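HpuA (Kingella denitrificans ATCC 33394, PDB 5EC6) probably serves as an outer-membrane lipoprotein that captures haemoglobin at the cell surface, as part of the uptake of iron from haem. Local coordinates at residues P15-P27 with H105-I117. Numbering follows the deposited sequence.
Sequences PIPVLRAVDTTSP and HPMQPLDSGGKMI
Leu19 lies side by side with Leu110, its CB 3.8 Å from Leu110 CD2, in the apolar centre where the extended N-terminal segment runs along a β-hairpin. The hairpin is built from strands 104-109 and 115-118, with a type I turn from Leu110 to Gly113 at its tip. Tyr81 also touches Leu19, and Trp141 packs on Leu110. Leu19 has CG anti to its backbone N (chi1 -175°), and it crosses Gln108 at about a right angle, with CB directly over the face of the amide, 3.6 Å from Gln108 CD. Further along, Ile16 sends CG2 to Gln108 CG and Pro109 CD, while its CD1 reaches Pro106 CB at 3.9 Å. Val18 lays CG1 against the Leu110-Asp111 peptide.

Outside this patch the backbones join in a single parallel bridge: Leu19 N donates to Pro109 O (2.8 Å), and Asp111 N donates to Leu19 O. This holds the N-terminal segment beside the first hairpin strand and the start of the turn. The fully extended Gln108 adds a side-chain bond, NE2 to Pro17 O at 2.9 Å. It is nearly straight, and the oxygen sits in the plane of the amide, although NE2 itself stands well above the carbonyl plane of Pro17. The amide is thus fixed edge-on by Pro17 and covered by Leu19.

At the polar edge Asp111 uses both carboxylate oxygens. OD1 is hydrogen-bonded to Tyr81 OH of strand 80-81, whereas OD2 accepts Ala21 N at 2.9 Å, the donor approaching from above the carboxylate plane.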
ATOM      1  N   PRO A  15     -25.536   0.299  10.589  1.00 57.96           N
ATOM      2  CA  PRO A  15     -24.377  -0.144  11.376  1.00 53.42           C
ATOM      3  C   PRO A  15     -23.427  -0.995  10.543  1.00 46.99           C
ATOM      4  O   PRO A  15     -23.857  -1.764   9.681  1.00 44.54           O
ATOM      5  CB  PRO A  15     -25.010  -1.005  12.469  1.00 54.30           C
ATOM      6  CG  PRO A  15     -26.325  -1.475  11.884  1.00 56.70           C
ATOM      7  CD  PRO A  15     -26.606  -0.712  10.612  1.00 55.95           C
ATOM      8  N   ILE A  16     -22.136  -0.882  10.809  1.00 43.83           N
ATOM      9  CA  ILE A  16     -21.168  -1.647  10.019  1.00 39.57           C
ATOM     10  C   ILE A  16     -21.243  -3.100  10.467  1.00 35.03           C
ATOM     11  O   ILE A  16     -21.204  -3.372  11.639  1.00 40.03           O
ATOM     12  CB  ILE A  16     -19.748  -1.066  10.149  1.00 40.53           C
ATOM     13  CG1 ILE A  16     -19.756   0.408   9.692  1.00 45.65           C
ATOM     14  CG2 ILE A  16     -18.761  -1.856   9.285  1.00 39.27           C
ATOM     15  CD1 ILE A  16     -18.650   1.277  10.262  1.00 48.66           C
ATOM     16  N   PRO A  17     -21.364  -4.037   9.532  1.00 31.86           N
ATOM     17  CA  PRO A  17     -21.428  -5.433   9.901  1.00 29.56           C
ATOM     18  C   PRO A  17     -20.114  -5.998  10.428  1.00 31.33           C
ATOM     19  O   PRO A  17     -19.044  -5.462  10.126  1.00 29.27           O
ATOM     20  CB  PRO A  17     -21.817  -6.132   8.608  1.00 33.77           C
ATOM     21  CG  PRO A  17     -21.523  -5.178   7.523  1.00 33.76           C
ATOM     22  CD  PRO A  17     -21.618  -3.817   8.101  1.00 34.16           C
ATOM     23  N   VAL A  18     -20.209  -7.083  11.194  1.00 29.32           N
ATOM     24  CA  VAL A  18     -19.057  -7.721  11.775  1.00 26.49           C
ATOM     25  C   VAL A  18     -18.485  -8.618  10.704  1.00 27.33           C
ATOM     26  O   VAL A  18     -19.210  -9.398  10.085  1.00 26.84           O
ATOM     27  CB  VAL A  18     -19.423  -8.514  13.058  1.00 25.57           C
ATOM     28  CG1 VAL A  18     -18.247  -9.363  13.541  1.00 27.06           C
ATOM     29  CG2 VAL A  18     -19.853  -7.537  14.132  1.00 27.59           C
ATOM     30  N   LEU A  19     -17.164  -8.527  10.466  1.00 23.77           N
ATOM     31  CA  LEU A  19     -16.563  -9.337   9.442  1.00 23.60           C
ATOM     32  C   LEU A  19     -16.114 -10.696   9.990  1.00 22.93           C
ATOM     33  O   LEU A  19     -15.327 -10.775  10.936  1.00 23.17           O
ATOM     34  CB  LEU A  19     -15.362  -8.586   8.849  1.00 21.79           C
ATOM     35  CG  LEU A  19     -14.663  -9.254   7.656  1.00 22.85           C
ATOM     36  CD1 LEU A  19     -15.560  -9.342   6.440  1.00 22.81           C
ATOM     37  CD2 LEU A  19     -13.363  -8.531   7.330  1.00 22.19           C
ATOM     38  N   ARG A  20     -16.616 -11.765   9.388  1.00 23.73           N
ATOM     39  CA  ARG A  20     -16.196 -13.099   9.735  1.00 24.79           C
ATOM     40  C   ARG A  20     -14.969 -13.585   8.974  1.00 23.20           C
ATOM     41  O   ARG A  20     -14.846 -13.378   7.755  1.00 24.89           O
ATOM     42  CB  ARG A  20     -17.354 -14.098   9.546  1.00 27.70           C
ATOM     43  CG  ARG A  20     -18.526 -13.818  10.495  1.00 32.90           C
ATOM     44  CD  ARG A  20     -19.683 -14.826  10.330  1.00 40.05           C
ATOM     45  NE  ARG A  20     -20.006 -15.050   8.921  1.00 49.39           N
ATOM     46  CZ  ARG A  20     -20.692 -14.218   8.125  1.00 54.81           C
ATOM     47  NH1 ARG A  20     -21.208 -13.077   8.572  1.00 61.94           N
ATOM     48  NH2 ARG A  20     -20.884 -14.546   6.854  1.00 62.07           N
ATOM     49  N   ALA A  21     -14.140 -14.319   9.685  1.00 23.93           N
ATOM     50  CA  ALA A  21     -12.937 -14.896   9.098  1.00 22.39           C
ATOM     51  C   ALA A  21     -13.256 -15.871   7.995  1.00 27.33           C
ATOM     52  O   ALA A  21     -14.277 -16.596   8.035  1.00 25.22           O
ATOM     53  CB  ALA A  21     -12.110 -15.567  10.134  1.00 23.27           C
ATOM     54  N   VAL A  22     -12.359 -15.931   7.021  1.00 22.72           N
ATOM     55  CA  VAL A  22     -12.459 -16.942   5.966  1.00 23.86           C
ATOM     56  C   VAL A  22     -11.935 -18.288   6.422  1.00 23.04           C
ATOM     57  O   VAL A  22     -10.828 -18.406   6.936  1.00 26.37           O
ATOM     58  CB  VAL A  22     -11.694 -16.452   4.701  1.00 21.64           C
ATOM     59  CG1 VAL A  22     -11.769 -17.480   3.577  1.00 23.04           C
ATOM     60  CG2 VAL A  22     -12.267 -15.129   4.236  1.00 23.99           C
ATOM     61  N   ASP A  23     -12.718 -19.366   6.241  1.00 25.64           N
ATOM     62  CA  ASP A  23     -12.206 -20.661   6.658  1.00 26.04           C
ATOM     63  C   ASP A  23     -11.423 -21.279   5.534  1.00 26.78           C
ATOM     64  O   ASP A  23     -11.947 -21.986   4.664  1.00 27.72           O
ATOM     65  CB  ASP A  23     -13.341 -21.584   7.112  1.00 31.08           C
ATOM     66  CG  ASP A  23     -12.877 -22.985   7.408  1.00 33.50           C
ATOM     67  OD1 ASP A  23     -11.653 -23.287   7.509  1.00 31.96           O
ATOM     68  OD2 ASP A  23     -13.787 -23.811   7.540  1.00 41.26           O
ATOM     69  N   THR A  24     -10.116 -21.051   5.567  1.00 25.16           N
ATOM     70  CA  THR A  24      -9.241 -21.533   4.530  1.00 25.83           C
ATOM     71  C   THR A  24      -9.066 -23.059   4.548  1.00 26.12           C
ATOM     72  O   THR A  24      -8.522 -23.608   3.617  1.00 26.07           O
ATOM     73  CB  THR A  24      -7.870 -20.865   4.604  1.00 26.80           C
ATOM     74  OG1 THR A  24      -7.230 -21.289   5.810  1.00 28.89           O
ATOM     75  CG2 THR A  24      -8.030 -19.340   4.595  1.00 26.50           C
ATOM     76  N   THR A  25      -9.548 -23.747   5.584  1.00 27.18           N
ATOM     77  CA  THR A  25      -9.452 -25.231   5.571  1.00 30.18           C
ATOM     78  C   THR A  25     -10.435 -25.874   4.582  1.00 31.14           C
ATOM     79  O   THR A  25     -10.311 -27.070   4.267  1.00 33.34           O
ATOM     80  CB  THR A  25      -9.660 -25.865   6.980  1.00 30.49           C
ATOM     81  OG1 THR A  25     -11.032 -25.756   7.394  1.00 31.60           O
ATOM     82  CG2 THR A  25      -8.734 -25.195   8.010  1.00 35.85           C
ATOM     83  N   SER A  26     -11.381 -25.076   4.058  1.00 29.13           N
ATOM     84  CA  SER A  26     -12.291 -25.564   3.005  1.00 28.83           C
ATOM     85  C   SER A  26     -11.491 -26.064   1.820  1.00 27.72           C
ATOM     86  O   SER A  26     -10.543 -25.418   1.373  1.00 25.74           O
ATOM     87  CB  SER A  26     -13.253 -24.448   2.549  1.00 29.17           C
ATOM     88  OG  SER A  26     -13.876 -24.783   1.315  1.00 28.00           O
ATOM     89  N   PRO A  27     -11.882 -27.222   1.241  1.00 25.98           N
ATOM     90  CA  PRO A  27     -11.237 -27.684   0.027  1.00 26.67           C
ATOM     91  C   PRO A  27     -11.420 -26.737  -1.171  1.00 23.92           C
ATOM     92  O   PRO A  27     -10.716 -26.849  -2.146  1.00 28.16           O
ATOM     93  CB  PRO A  27     -11.881 -29.064  -0.229  1.00 29.63           C
ATOM     94  CG  PRO A  27     -13.148 -29.037   0.517  1.00 29.73           C
ATOM     95  CD  PRO A  27     -13.027 -28.052   1.636  1.00 30.02           C
ATOM     96  N   HIS A 105     -11.550   7.571   9.514  1.00 21.88           N
ATOM     97  CA  HIS A 105     -12.360   6.498   8.945  1.00 21.57           C
ATOM     98  C   HIS A 105     -12.654   5.448   9.999  1.00 22.19           C
ATOM     99  O   HIS A 105     -11.806   5.109  10.818  1.00 22.24           O
ATOM    100  CB  HIS A 105     -11.689   5.808   7.750  1.00 23.72           C
ATOM    101  CG  HIS A 105     -10.973   6.739   6.839  1.00 21.66           C
ATOM    102  ND1 HIS A 105     -11.423   7.016   5.577  1.00 21.77           N
ATOM    103  CD2 HIS A 105      -9.804   7.411   6.979  1.00 20.23           C
ATOM    104  CE1 HIS A 105     -10.600   7.862   4.991  1.00 21.44           C
ATOM    105  NE2 HIS A 105      -9.616   8.129   5.831  1.00 20.44           N
ATOM    106  N   PRO A 106     -13.891   4.933  10.022  1.00 22.25           N
ATOM    107  CA  PRO A 106     -14.164   3.814  10.911  1.00 22.82           C
ATOM    108  C   PRO A 106     -13.508   2.503  10.424  1.00 21.36           C
ATOM    109  O   PRO A 106     -13.455   2.262   9.229  1.00 23.18           O
ATOM    110  CB  PRO A 106     -15.708   3.698  10.821  1.00 23.09           C
ATOM    111  CG  PRO A 106     -16.040   4.136   9.443  1.00 24.64           C
ATOM    112  CD  PRO A 106     -15.043   5.256   9.151  1.00 24.19           C
ATOM    113  N   MET A 107     -13.021   1.682  11.338  1.00 20.41           N
ATOM    114  CA  MET A 107     -12.510   0.367  11.010  1.00 21.68           C
ATOM    115  C   MET A 107     -13.628  -0.650  11.154  1.00 24.85           C
ATOM    116  O   MET A 107     -14.537  -0.470  11.989  1.00 26.87           O
ATOM    117  CB  MET A 107     -11.374   0.015  11.949  1.00 23.59           C
ATOM    118  CG  MET A 107     -10.236   1.041  11.913  1.00 22.48           C
ATOM    119  SD  MET A 107      -8.839   0.647  12.997  1.00 25.45           S
ATOM    120  CE  MET A 107      -8.092  -0.752  12.206  1.00 23.62           C
ATOM    121  N   GLN A 108     -13.589  -1.694  10.366  1.00 21.61           N
ATOM    122  CA  GLN A 108     -14.640  -2.711  10.447  1.00 23.01           C
ATOM    123  C   GLN A 108     -14.406  -3.617  11.611  1.00 21.92           C
ATOM    124  O   GLN A 108     -13.326  -4.193  11.772  1.00 20.78           O
ATOM    125  CB  GLN A 108     -14.731  -3.513   9.166  1.00 22.41           C
ATOM    126  CG  GLN A 108     -15.930  -4.501   9.187  1.00 23.70           C
ATOM    127  CD  GLN A 108     -16.180  -5.235   7.895  1.00 24.81           C
ATOM    128  OE1 GLN A 108     -15.340  -5.315   7.005  1.00 24.65           O
ATOM    129  NE2 GLN A 108     -17.382  -5.824   7.777  1.00 24.57           N
ATOM    130  N   PRO A 109     -15.450  -3.828  12.478  1.00 21.88           N
ATOM    131  CA  PRO A 109     -15.260  -4.840  13.511  1.00 21.91           C
ATOM    132  C   PRO A 109     -15.194  -6.260  12.998  1.00 19.95           C
ATOM    133  O   PRO A 109     -15.825  -6.584  12.009  1.00 22.65           O
ATOM    134  CB  PRO A 109     -16.517  -4.671  14.397  1.00 24.26           C
ATOM    135  CG  PRO A 109     -17.514  -4.166  13.472  1.00 23.89           C
ATOM    136  CD  PRO A 109     -16.806  -3.276  12.473  1.00 24.40           C
ATOM    137  N   LEU A 110     -14.422  -7.094  13.678  1.00 22.02           N
ATOM    138  CA  LEU A 110     -14.168  -8.476  13.286  1.00 20.74           C
ATOM    139  C   LEU A 110     -14.802  -9.466  14.266  1.00 21.32           C
ATOM    140  O   LEU A 110     -14.976  -9.164  15.439  1.00 22.06           O
ATOM    141  CB  LEU A 110     -12.668  -8.782  13.255  1.00 21.76           C
ATOM    142  CG  LEU A 110     -11.839  -7.783  12.411  1.00 19.99           C
ATOM    143  CD1 LEU A 110     -10.371  -8.141  12.510  1.00 21.09           C
ATOM    144  CD2 LEU A 110     -12.329  -7.775  10.960  1.00 21.72           C
ATOM    145  N   ASP A 111     -15.031 -10.665  13.779  1.00 23.57           N
ATOM    146  CA  ASP A 111     -15.494 -11.778  14.637  1.00 25.16           C
ATOM    147  C   ASP A 111     -14.727 -11.950  15.953  1.00 26.62           C
ATOM    148  O   ASP A 111     -15.346 -12.251  16.974  1.00 24.20           O
ATOM    149  CB  ASP A 111     -15.576 -13.089  13.859  1.00 25.77           C
ATOM    150  CG  ASP A 111     -14.273 -13.493  13.174  1.00 24.74           C
ATOM    151  OD1 ASP A 111     -13.261 -12.770  13.281  1.00 23.86           O
ATOM    152  OD2 ASP A 111     -14.293 -14.565  12.539  1.00 27.62           O
ATOM    153  N   SER A 112     -13.410 -11.731  15.931  1.00 22.53           N
ATOM    154  CA  SER A 112     -12.488 -11.848  17.076  1.00 23.91           C
ATOM    155  C   SER A 112     -12.592 -10.728  18.129  1.00 25.49           C
ATOM    156  O   SER A 112     -11.967 -10.825  19.219  1.00 26.07           O
ATOM    157  CB  SER A 112     -11.047 -11.822  16.548  1.00 22.71           C
ATOM    158  OG  SER A 112     -10.871 -10.541  15.947  1.00 23.38           O
ATOM    159  N   GLY A 113     -13.270  -9.647  17.760  1.00 21.92           N
ATOM    160  CA  GLY A 113     -13.285  -8.410  18.499  1.00 23.15           C
ATOM    161  C   GLY A 113     -12.213  -7.431  18.113  1.00 22.81           C
ATOM    162  O   GLY A 113     -12.101  -6.325  18.671  1.00 23.96           O
ATOM    163  N   GLY A 114     -11.376  -7.850  17.156  1.00 21.99           N
ATOM    164  CA  GLY A 114     -10.453  -6.914  16.556  1.00 21.99           C
ATOM    165  C   GLY A 114     -11.154  -6.005  15.566  1.00 22.78           C
ATOM    166  O   GLY A 114     -12.379  -5.981  15.444  1.00 22.04           O
ATOM    167  N   LYS A 115     -10.352  -5.213  14.841  1.00 21.38           N
ATOM    168  CA  LYS A 115     -10.891  -4.382  13.766  1.00 20.51           C
ATOM    169  C   LYS A 115      -9.886  -4.413  12.597  1.00 19.42           C
ATOM    170  O   LYS A 115      -8.714  -4.678  12.802  1.00 19.79           O
ATOM    171  CB  LYS A 115     -11.104  -2.921  14.172  1.00 23.35           C
ATOM    172  CG  LYS A 115     -11.912  -2.728  15.456  1.00 24.51           C
ATOM    173  CD  LYS A 115     -12.067  -1.254  15.777  1.00 28.65           C
ATOM    174  CE  LYS A 115     -12.770  -1.006  17.111  1.00 33.56           C
ATOM    175  NZ  LYS A 115     -14.055  -1.734  17.174  1.00 37.96           N
ATOM    176  N   MET A 116     -10.387  -4.059  11.423  1.00 20.24           N
ATOM    177  CA  MET A 116      -9.539  -4.015  10.209  1.00 19.97           C
ATOM    178  C   MET A 116      -9.889  -2.884   9.297  1.00 19.54           C
ATOM    179  O   MET A 116     -11.034  -2.497   9.108  1.00 19.40           O
ATOM    180  CB  MET A 116      -9.657  -5.344   9.477  1.00 20.93           C
ATOM    181  CG  MET A 116      -8.835  -5.459   8.201  1.00 20.44           C
ATOM    182  SD  MET A 116      -9.143  -7.065   7.480  1.00 21.41           S
ATOM    183  CE  MET A 116      -8.234  -6.942   5.934  1.00 21.77           C
ATOM    184  N   ILE A 117      -8.864  -2.325   8.644  1.00 19.11           N
ATOM    185  CA  ILE A 117      -9.113  -1.445   7.515  1.00 19.86           C
ATOM    186  C   ILE A 117      -7.979  -1.610   6.479  1.00 19.50           C
ATOM    187  O   ILE A 117      -6.841  -2.011   6.828  1.00 18.44           O
ATOM    188  CB  ILE A 117      -9.159   0.002   7.992  1.00 23.23           C
ATOM    189  CG1 ILE A 117      -9.851   0.898   6.922  1.00 25.26           C
ATOM    190  CG2 ILE A 117      -7.792   0.486   8.383  1.00 23.12           C
ATOM    191  CD1 ILE A 117     -10.428   2.175   7.401  1.00 27.64           C
TER